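Local coordinates for protein isoaspartyl dipeptidase (Fervidobacterium islandicum, PDB 7CDH) that probably hydrolyses isoaspartyl (beta-aspartyl) dipeptides as a zinc-dependent M38 metallopeptidase of the amidohydrolase family, a role linked to protein repair, at residues Phe11-Ile16 with Ser331-Ala336; Asp161-Gln166 with Asn193-Ser198; Lys316-Gly321 with Ala325-Ile330. All blocks are in the same frame, centred on the assembly; numbering follows the deposited sequence.

Contact 1. Residues Phe11-Ile16 with Ser331-Ala336; sequences FSPEYI and STTNPA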
loop_
_atom_site.group_PDB
_atom_site.type_symbol
_atom_site.label_atom_id
_atom_site.label_comp_id
_atom_site.label_asym_id
_atom_site.label_seq_id
_atom_site.Cartn_x
_atom_site.Cartn_y
_atom_site.Cartn_z
ATOM N N PHE A 11 -27.162 -32.646 -36.603
ATOM C CA PHE A 11 -27.383 -31.181 -36.676
ATOM C C PHE A 11 -26.094 -30.495 -36.246
ATOM O O PHE A 11 -25.639 -30.696 -35.132
ATOM C CB PHE A 11 -28.544 -30.748 -35.800
ATOM C CG PHE A 11 -29.876 -31.336 -36.160
ATOM C CD1 PHE A 11 -30.189 -32.646 -35.847
ATOM C CD2 PHE A 11 -30.841 -30.559 -36.773
ATOM C CE1 PHE A 11 -31.440 -33.171 -36.146
ATOM C CE2 PHE A 11 -32.090 -31.081 -37.066
ATOM C CZ PHE A 11 -32.385 -32.387 -36.757
ATOM N N SER A 12 -25.522 -29.705 -37.137
ATOM C CA SER A 12 -24.105 -29.308 -37.102
ATOM C C SER A 12 -23.882 -27.902 -36.520
ATOM O O SER A 12 -22.724 -27.535 -36.301
ATOM C CB SER A 12 -23.547 -29.435 -38.507
ATOM O OG SER A 12 -24.146 -28.462 -39.371
ATOM N N PRO A 13 -24.873 -27.017 -36.229
ATOM C CA PRO A 13 -26.309 -27.295 -36.135
ATOM C C PRO A 13 -27.213 -27.301 -37.396
ATOM O O PRO A 13 -28.352 -27.779 -37.278
ATOM C CB PRO A 13 -26.768 -26.132 -35.229
ATOM C CG PRO A 13 -25.900 -24.978 -35.616
ATOM C CD PRO A 13 -24.569 -25.620 -35.887
ATOM N N GLU A 14 -26.750 -26.822 -38.552
ATOM C CA GLU A 14 -27.460 -27.030 -39.853
ATOM C C GLU A 14 -27.697 -28.531 -40.057
ATOM O O GLU A 14 -26.752 -29.322 -39.861
ATOM C CB GLU A 14 -26.668 -26.507 -41.054
ATOM C CG GLU A 14 -26.758 -25.007 -41.237
ATOM C CD GLU A 14 -25.639 -24.406 -42.078
ATOM O OE1 GLU A 14 -25.915 -23.988 -43.231
ATOM O OE2 GLU A 14 -24.491 -24.343 -41.575
ATOM N N TYR A 15 -28.917 -28.915 -40.431
ATOM C CA TYR A 15 -29.299 -30.336 -40.614
ATOM C C TYR A 15 -28.577 -30.881 -41.853
ATOM O O TYR A 15 -28.743 -30.322 -42.941
ATOM C CB TYR A 15 -30.815 -30.488 -40.735
ATOM C CG TYR A 15 -31.231 -31.916 -40.941
ATOM C CD1 TYR A 15 -31.182 -32.813 -39.894
ATOM C CD2 TYR A 15 -31.620 -32.387 -42.182
ATOM C CE1 TYR A 15 -31.529 -34.138 -40.062
ATOM C CE2 TYR A 15 -31.981 -33.712 -42.367
ATOM C CZ TYR A 15 -31.939 -34.588 -41.302
ATOM O OH TYR A 15 -32.301 -35.892 -41.434
ATOM N N ILE A 16 -27.747 -31.902 -41.679
ATOM C CA ILE A 16 -26.994 -32.541 -42.800
ATOM C C ILE A 16 -27.375 -34.028 -42.881
ATOM O O ILE A 16 -26.661 -34.772 -43.571
ATOM C CB ILE A 16 -25.479 -32.318 -42.641
ATOM C CG1 ILE A 16 -24.903 -33.016 -41.406
ATOM C CG2 ILE A 16 -25.165 -30.839 -42.645
ATOM C CD1 ILE A 16 -23.395 -32.928 -41.341
ATOM N N SER A 331 -27.667 -21.620 -28.160
ATOM C CA SER A 331 -26.885 -22.422 -27.198
ATOM C C SER A 331 -25.690 -23.060 -27.889
ATOM O O SER A 331 -24.972 -23.757 -27.208
ATOM C CB SER A 331 -27.737 -23.459 -26.528
ATOM O OG SER A 331 -28.746 -22.814 -25.778
ATOM N N THR A 332 -25.421 -22.766 -29.151
ATOM C CA THR A 332 -24.247 -23.338 -29.835
ATOM C C THR A 332 -23.565 -22.217 -30.618
ATOM O O THR A 332 -22.573 -21.678 -30.158
ATOM C CB THR A 332 -24.653 -24.594 -30.638
ATOM O OG1 THR A 332 -25.507 -24.310 -31.758
ATOM C CG2 THR A 332 -25.335 -25.633 -29.772
ATOM N N THR A 333 -24.083 -21.865 -31.778
ATOM C CA THR A 333 -23.399 -20.923 -32.699
ATOM C C THR A 333 -23.253 -19.572 -32.002
ATOM O O THR A 333 -22.184 -19.012 -32.129
ATOM C CB THR A 333 -24.186 -20.807 -34.013
ATOM O OG1 THR A 333 -24.278 -22.166 -34.427
ATOM C CG2 THR A 333 -23.513 -19.935 -35.050
ATOM N N ASN A 334 -24.314 -19.043 -31.376
ATOM C CA ASN A 334 -24.326 -17.629 -30.925
ATOM C C ASN A 334 -23.351 -17.443 -29.747
ATOM O O ASN A 334 -22.526 -16.524 -29.781
ATOM C CB ASN A 334 -25.747 -17.107 -30.680
ATOM C CG ASN A 334 -26.590 -17.064 -31.938
ATOM O OD1 ASN A 334 -26.061 -17.136 -33.046
ATOM N ND2 ASN A 334 -27.901 -16.951 -31.784
ATOM N N PRO A 335 -23.381 -18.275 -28.677
ATOM C CA PRO A 335 -22.404 -18.160 -27.590
ATOM C C PRO A 335 -20.971 -18.366 -28.084
ATOM O O PRO A 335 -20.126 -17.578 -27.735
ATOM C CB PRO A 335 -22.774 -19.280 -26.619
ATOM C CG PRO A 335 -24.224 -19.578 -26.931
ATOM C CD PRO A 335 -24.362 -19.331 -28.415
ATOM N N ALA A 336 -20.750 -19.334 -28.975
ATOM C CA ALA A 336 -19.419 -19.551 -29.583
ATOM C C ALA A 336 -18.929 -18.269 -30.262
ATOM O O ALA A 336 -17.727 -17.932 -30.103
ATOM C CB ALA A 336 -19.428 -20.692 -30.541
#
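P13 meets T332 and T333 in a small, buried contact between the N-terminal part of the chain and the start of helix 333-339. The first segment leaves strand 8-11 at F11, which pairs with L53 through its backbone. Y15 CD1 lies over one face of the F11 ring, 3.3 Å above the plane and toward the rim. P13 O sits at the edge of that ring, in its plane. S12 then shapes the turn. S12 N reaches E14 O at 3.0 Å, and S12 OG reaches the same E14 O at 2.8 Å, in the carbonyl plane and on a lone pair. Two donors of one residue therefore hold this oxygen.

The peptide bond between S12 and P13 is cis. P13 CB is directed toward the second segment, and CG reaches it. P13 CG lies 3.5 Å from T333 OG1 and 3.9 Å from T332 OG1. The side chains of P13 and T333 cross at about a right angle, while those of P13 and T332 run past each other in opposite directions. The contact is van der Waals, and L328 also packs on the ring. In the amidohydrolase fold a small beta domain sits beside the metal-bearing TIM barrel. The proline turn is consistent with a point where the two meet.

The two hydroxyls are placed differently. In T333 a chi1 of -55° sets OG1 beside the backbone N, facing the proline. T332 OG1 lies between its own N and carbonyl carbon, chi1 68°, and bonds to L328 O. T332 holds the N-cap position without a side-chain capping bond, and T332 O receives A336 N at 3.2 Å. Beyond the proline turn, the first segment enters strand 15-17 at Y15.

Contact 2. Residues Asp161-Gln166 with Asn193-Ser198; sequences DHRSSQ and NFHVGS. With ZN (zinc ion), chain K.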
loop_
_atom_site.group_PDB
_atom_site.type_symbol
_atom_site.label_atom_id
_atom_site.label_comp_id
_atom_site.label_asym_id
_atom_site.label_seq_id
_atom_site.Cartn_x
_atom_site.Cartn_y
_atom_site.Cartn_z
ATOM N N ASP A 161 -30.477 -1.611 -11.551
ATOM C CA ASP A 161 -30.800 -2.667 -10.553
ATOM C C ASP A 161 -30.567 -2.130 -9.138
ATOM O O ASP A 161 -29.599 -1.394 -8.929
ATOM C CB ASP A 161 -29.948 -3.924 -10.743
ATOM C CG ASP A 161 -30.491 -5.120 -9.996
ATOM O OD1 ASP A 161 -30.160 -5.275 -8.796
ATOM O OD2 ASP A 161 -31.285 -5.856 -10.608
ATOM N N HIS A 162 -31.412 -2.538 -8.201
ATOM C CA HIS A 162 -31.365 -2.108 -6.788
ATOM C C HIS A 162 -30.133 -2.717 -6.074
ATOM O O HIS A 162 -29.775 -2.181 -5.046
ATOM C CB HIS A 162 -32.723 -2.387 -6.126
ATOM C CG HIS A 162 -33.063 -3.832 -5.985
ATOM N ND1 HIS A 162 -33.813 -4.510 -6.917
ATOM C CD2 HIS A 162 -32.790 -4.724 -5.024
ATOM C CE1 HIS A 162 -33.989 -5.755 -6.530
ATOM N NE2 HIS A 162 -33.369 -5.902 -5.386
ATOM N N ARG A 163 -29.467 -3.730 -6.628
ATOM C CA ARG A 163 -28.234 -4.344 -6.061
ATOM C C ARG A 163 -26.963 -3.811 -6.745
ATOM O O ARG A 163 -25.823 -4.277 -6.398
ATOM C CB ARG A 163 -28.293 -5.866 -6.173
ATOM C CG ARG A 163 -29.430 -6.513 -5.387
ATOM C CD ARG A 163 -29.764 -7.864 -6.003
ATOM N NE ARG A 163 -30.524 -7.683 -7.240
ATOM C CZ ARG A 163 -30.972 -8.659 -8.029
ATOM N NH1 ARG A 163 -30.726 -9.928 -7.743
ATOM N NH2 ARG A 163 -31.669 -8.351 -9.109
ATOM N N SER A 164 -27.100 -2.843 -7.652
ATOM C CA SER A 164 -25.942 -2.261 -8.369
ATOM C C SER A 164 -25.140 -1.396 -7.386
ATOM O O SER A 164 -25.638 -1.092 -6.288
ATOM C CB SER A 164 -26.384 -1.482 -9.569
ATOM O OG SER A 164 -26.714 -0.162 -9.202
ATOM N N SER A 165 -23.936 -0.996 -7.747
ATOM C CA SER A 165 -23.179 -0.035 -6.924
ATOM C C SER A 165 -23.394 1.354 -7.510
ATOM O O SER A 165 -22.608 2.232 -7.226
ATOM C CB SER A 165 -21.762 -0.417 -6.873
ATOM O OG SER A 165 -21.141 -0.251 -8.134
ATOM N N GLN A 166 -24.447 1.521 -8.304
ATOM C CA GLN A 166 -24.828 2.799 -8.959
ATOM C C GLN A 166 -23.624 3.333 -9.736
ATOM O O GLN A 166 -23.178 4.450 -9.534
ATOM C CB GLN A 166 -25.394 3.776 -7.928
ATOM C CG GLN A 166 -26.643 3.287 -7.195
ATOM C CD GLN A 166 -27.834 3.039 -8.109
ATOM O OE1 GLN A 166 -28.027 3.725 -9.114
ATOM N NE2 GLN A 166 -28.633 2.022 -7.776
ATOM N N ASN A 193 -20.187 -8.468 -19.505
ATOM C CA ASN A 193 -21.529 -9.029 -19.254
ATOM C C ASN A 193 -22.224 -8.081 -18.274
ATOM O O ASN A 193 -21.694 -7.859 -17.158
ATOM C CB ASN A 193 -21.414 -10.479 -18.793
ATOM C CG ASN A 193 -22.733 -11.137 -18.452
ATOM O OD1 ASN A 193 -22.840 -11.817 -17.443
ATOM N ND2 ASN A 193 -23.716 -11.008 -19.318
ATOM N N PHE A 194 -23.342 -7.494 -18.699
ATOM C CA PHE A 194 -24.154 -6.573 -17.869
ATOM C C PHE A 194 -25.318 -7.371 -17.309
ATOM O O PHE A 194 -26.081 -7.927 -18.111
ATOM C CB PHE A 194 -24.672 -5.390 -18.681
ATOM C CG PHE A 194 -23.579 -4.483 -19.155
ATOM C CD1 PHE A 194 -22.988 -3.580 -18.293
ATOM C CD2 PHE A 194 -23.101 -4.570 -20.443
ATOM C CE1 PHE A 194 -21.961 -2.760 -18.727
ATOM C CE2 PHE A 194 -22.062 -3.754 -20.872
ATOM C CZ PHE A 194 -21.501 -2.849 -20.012
ATOM N N HIS A 195 -25.410 -7.460 -15.982
ATOM C CA HIS A 195 -26.680 -7.785 -15.309
ATOM C C HIS A 195 -27.605 -6.583 -15.460
ATOM O O HIS A 195 -27.293 -5.511 -14.913
ATOM C CB HIS A 195 -26.464 -8.144 -13.851
ATOM C CG HIS A 195 -27.731 -8.181 -13.079
ATOM N ND1 HIS A 195 -28.391 -9.363 -12.833
ATOM C CD2 HIS A 195 -28.484 -7.182 -12.561
ATOM C CE1 HIS A 195 -29.495 -9.085 -12.151
ATOM N NE2 HIS A 195 -29.579 -7.747 -11.958
ATOM N N VAL A 196 -28.709 -6.749 -16.179
ATOM C CA VAL A 196 -29.673 -5.632 -16.329
ATOM C C VAL A 196 -30.873 -5.895 -15.435
ATOM O O VAL A 196 -31.558 -6.900 -15.634
ATOM C CB VAL A 196 -30.116 -5.411 -17.779
ATOM C CG1 VAL A 196 -30.999 -4.176 -17.853
ATOM C CG2 VAL A 196 -28.927 -5.292 -18.717
ATOM N N GLY A 197 -31.105 -5.001 -14.487
ATOM C CA GLY A 197 -32.244 -5.101 -13.576
ATOM C C GLY A 197 -33.478 -4.514 -14.223
ATOM O O GLY A 197 -33.502 -4.394 -15.443
ATOM N N SER A 198 -34.464 -4.142 -13.420
ATOM C CA SER A 198 -35.794 -3.731 -13.908
ATOM C C SER A 198 -35.898 -2.207 -13.858
ATOM O O SER A 198 -36.979 -1.698 -14.117
ATOM C CB SER A 198 -36.836 -4.400 -13.090
ATOM O OG SER A 198 -36.540 -4.205 -11.721
HETATM ZN ZN ZN K . -27.823 -11.385 -13.087
HETATM O O HOH W 1 -33.818 -5.216 -10.634
#
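D161 and H195 meet through a His-carboxylate hydrogen bond beside the zinc site. H195 NE2 donates to D161 OD2 at 2.9 Å, with an N-H...O angle of 161°. The oxygen lies in the plane of the imidazole, but the donor comes from above the carboxylate plane, 75° out of it. The other ring nitrogen, H195 ND1, binds zinc at 2.1 Å. E156 and H224 also bind this zinc. D161 is thus a second-shell residue; its bond at NE2 and the zinc at ND1 together would hold the ring's rotation.

This is the tight side. D161 OD2 packs on G197 CA at 3.2 Å, where a CB would run into the oxygen. R163 grips the carboxylate in a bidentate, side-on salt bridge, NE to D161 OD1 and NH2 to D161 OD2. R163 N also bonds to D161 OD1, an Asx turn. R163 NH2 lies obliquely by the H195 ring, 3.6 Å from NE2, the two planes nearly perpendicular.

The looser side lies at exposed S198. There water 1 donates to D161 OD2 at 2.6 Å and accepts from S198 N.

The second subunit covers the 161-166 loop, where its R180 bonds to H162 O. This loop joins strand 151-159 to helix 169-186. H195 is on strand 191-196, between strands 151-159 and 220-223.

Contact 3. Residues Lys316-Gly321 with Ala325-Ile330; sequences KVLEKG and AEVLKI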
loop_
_atom_site.group_PDB
_atom_site.type_symbol
_atom_site.label_atom_id
_atom_site.label_comp_id
_atom_site.label_asym_id
_atom_site.label_seq_id
_atom_site.Cartn_x
_atom_site.Cartn_y
_atom_site.Cartn_z
ATOM N N LYS A 316 -39.044 -26.179 -25.342
ATOM C CA LYS A 316 -40.290 -25.373 -25.351
ATOM C C LYS A 316 -40.408 -24.597 -26.666
ATOM O O LYS A 316 -41.547 -24.354 -27.104
ATOM C CB LYS A 316 -40.391 -24.436 -24.147
ATOM C CG LYS A 316 -40.823 -25.101 -22.846
ATOM C CD LYS A 316 -42.024 -26.011 -22.942
ATOM C CE LYS A 316 -42.735 -26.171 -21.611
ATOM N NZ LYS A 316 -43.338 -27.518 -21.442
ATOM N N VAL A 317 -39.295 -24.220 -27.287
ATOM C CA VAL A 317 -39.329 -23.435 -28.554
ATOM C C VAL A 317 -39.691 -24.388 -29.719
ATOM O O VAL A 317 -40.532 -24.009 -30.547
ATOM C CB VAL A 317 -38.021 -22.649 -28.764
ATOM C CG1 VAL A 317 -38.039 -21.845 -30.073
ATOM C CG2 VAL A 317 -37.763 -21.716 -27.596
ATOM N N LEU A 318 -39.170 -25.615 -29.721
ATOM C CA LEU A 318 -39.479 -26.636 -30.741
ATOM C C LEU A 318 -40.999 -26.853 -30.795
ATOM O O LEU A 318 -41.553 -26.860 -31.911
ATOM C CB LEU A 318 -38.749 -27.934 -30.402
ATOM C CG LEU A 318 -37.233 -27.909 -30.539
ATOM C CD1 LEU A 318 -36.644 -29.271 -30.189
ATOM C CD2 LEU A 318 -36.800 -27.449 -31.925
ATOM N N GLU A 319 -41.635 -27.028 -29.641
ATOM C CA GLU A 319 -43.103 -27.224 -29.480
ATOM C C GLU A 319 -43.911 -26.036 -30.037
ATOM O O GLU A 319 -45.141 -26.132 -30.040
ATOM C CB GLU A 319 -43.466 -27.389 -27.999
ATOM C CG GLU A 319 -42.938 -28.661 -27.367
ATOM C CD GLU A 319 -43.198 -28.813 -25.871
ATOM O OE1 GLU A 319 -43.982 -27.980 -25.275
ATOM O OE2 GLU A 319 -42.615 -29.777 -25.299
ATOM N N LYS A 320 -43.269 -24.937 -30.421
ATOM C CA LYS A 320 -43.930 -23.797 -31.105
ATOM C C LYS A 320 -43.662 -23.861 -32.624
ATOM O O LYS A 320 -43.979 -22.892 -33.336
ATOM C CB LYS A 320 -43.454 -22.483 -30.478
ATOM C CG LYS A 320 -44.047 -22.174 -29.112
ATOM C CD LYS A 320 -44.552 -20.749 -29.016
ATOM C CE LYS A 320 -45.292 -20.458 -27.728
ATOM N NZ LYS A 320 -46.309 -21.496 -27.418
ATOM N N GLY A 321 -43.078 -24.954 -33.113
ATOM C CA GLY A 321 -42.894 -25.209 -34.551
ATOM C C GLY A 321 -41.569 -24.744 -35.141
ATOM O O GLY A 321 -41.331 -25.139 -36.334
ATOM N N ALA A 325 -32.495 -26.819 -36.286
ATOM C CA ALA A 325 -31.252 -26.200 -36.807
ATOM C C ALA A 325 -31.182 -24.712 -36.427
ATOM O O ALA A 325 -30.064 -24.170 -36.310
ATOM C CB ALA A 325 -31.144 -26.381 -38.296
ATOM N N GLU A 326 -32.324 -24.070 -36.279
ATOM C CA GLU A 326 -32.420 -22.619 -36.014
ATOM C C GLU A 326 -32.382 -22.386 -34.500
ATOM O O GLU A 326 -31.609 -21.526 -34.061
ATOM C CB GLU A 326 -33.684 -22.058 -36.674
ATOM C CG GLU A 326 -33.547 -21.894 -38.187
ATOM C CD GLU A 326 -32.544 -20.833 -38.629
ATOM O OE1 GLU A 326 -31.792 -21.090 -39.606
ATOM O OE2 GLU A 326 -32.518 -19.737 -37.998
ATOM N N VAL A 327 -33.173 -23.127 -33.722
ATOM C CA VAL A 327 -33.234 -22.954 -32.244
ATOM C C VAL A 327 -31.842 -23.208 -31.636
ATOM O O VAL A 327 -31.421 -22.432 -30.844
ATOM C CB VAL A 327 -34.310 -23.835 -31.616
ATOM C CG1 VAL A 327 -34.458 -23.543 -30.147
ATOM C CG2 VAL A 327 -35.639 -23.598 -32.297
ATOM N N LEU A 328 -31.098 -24.181 -32.116
ATOM C CA LEU A 328 -29.806 -24.557 -31.532
ATOM C C LEU A 328 -28.822 -23.390 -31.545
ATOM O O LEU A 328 -27.842 -23.453 -30.807
ATOM C CB LEU A 328 -29.238 -25.712 -32.344
ATOM C CG LEU A 328 -29.778 -27.072 -31.948
ATOM C CD1 LEU A 328 -29.136 -28.135 -32.835
ATOM C CD2 LEU A 328 -29.513 -27.347 -30.477
ATOM N N LYS A 329 -29.037 -22.400 -32.391
ATOM C CA LYS A 329 -28.112 -21.260 -32.534
ATOM C C LYS A 329 -27.926 -20.584 -31.177
ATOM O O LYS A 329 -26.827 -20.063 -30.963
ATOM C CB LYS A 329 -28.644 -20.243 -33.544
ATOM C CG LYS A 329 -28.566 -20.697 -34.988
ATOM C CD LYS A 329 -29.195 -19.683 -35.911
ATOM C CE LYS A 329 -29.018 -20.021 -37.369
ATOM N NZ LYS A 329 -29.347 -18.836 -38.188
ATOM N N ILE A 330 -28.956 -20.584 -30.325
ATOM C CA ILE A 330 -28.989 -19.781 -29.069
ATOM C C ILE A 330 -28.053 -20.367 -27.992
ATOM O O ILE A 330 -27.754 -19.662 -27.006
ATOM C CB ILE A 330 -30.421 -19.660 -28.533
ATOM C CG1 ILE A 330 -31.005 -21.009 -28.137
ATOM C CG2 ILE A 330 -31.296 -18.903 -29.507
ATOM C CD1 ILE A 330 -32.466 -20.908 -27.747
#
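V317 and V327 are the closest backbone positions of the two segments, with their CA atoms 7.1 Å apart. Helix 309-318 carries the first valine and helix 324-327 the second. K320 N bonds to V317 O at 2.9 Å. The chain turns sharply at L318-G321, a type I turn in which G321 N bonds to L318 O at 2.7 Å. At the backbone shape of G321, a side chain would press on the carbonyl O of K320. In the second segment, residues 328-330 form a 3-10 segment, where I330 N bonds to V327 O.

The side chains meet through apolar carbons, mostly methyls. V317 CG1 touches V327 CG2 at 3.7 Å, and V317 CB lies 3.9 Å from V327 CG1. Both branches of V327 are thus used. Its CG2 also meets the tip of L318, whose CD2 is 4.0 Å away. In V317 CG1 stands anti to the backbone N, chi1 180°, which aims this branch at V327.

These two consecutive helices lie late in the TIM-barrel amidohydrolase domain. L322, in the short link between them, packs on both valines. Helix 264-273 lends I268, which touches V317 and I330. Cutting V327 back to alanine removes both methyl branches and would probably open a gap beside V317 CG1 and cost L318 CD2 its contact across these segments.

Within the second segment, K329 NZ makes a weak 3.3 Å bond to E326 OE2, part of a salt bridge, and a further salt bridge with D278.

Overall arrangement
From the N terminus, the turn at 11-16 waits longest for its partner. Contact 1 closes only at 331-336, joining the turn between strands 8-11 and 15-17 to the start of helix 333-339. The other two contacts nest inside that loop. Contact 2 closes first, joining the loop after strand 151-159 to strand 191-196 at the zinc site. Contact 3 follows in series and links helix 309-318 to helix 324-327. Its second segment runs straight into 331-336, so contacts 1 and 3 touch: N334 N lies 2.7 Å from K329 O, a probable hydrogen bond. Contact 2 lies on the opposite side of the chain's centre, its own centre about 31 Å from that of contact 1.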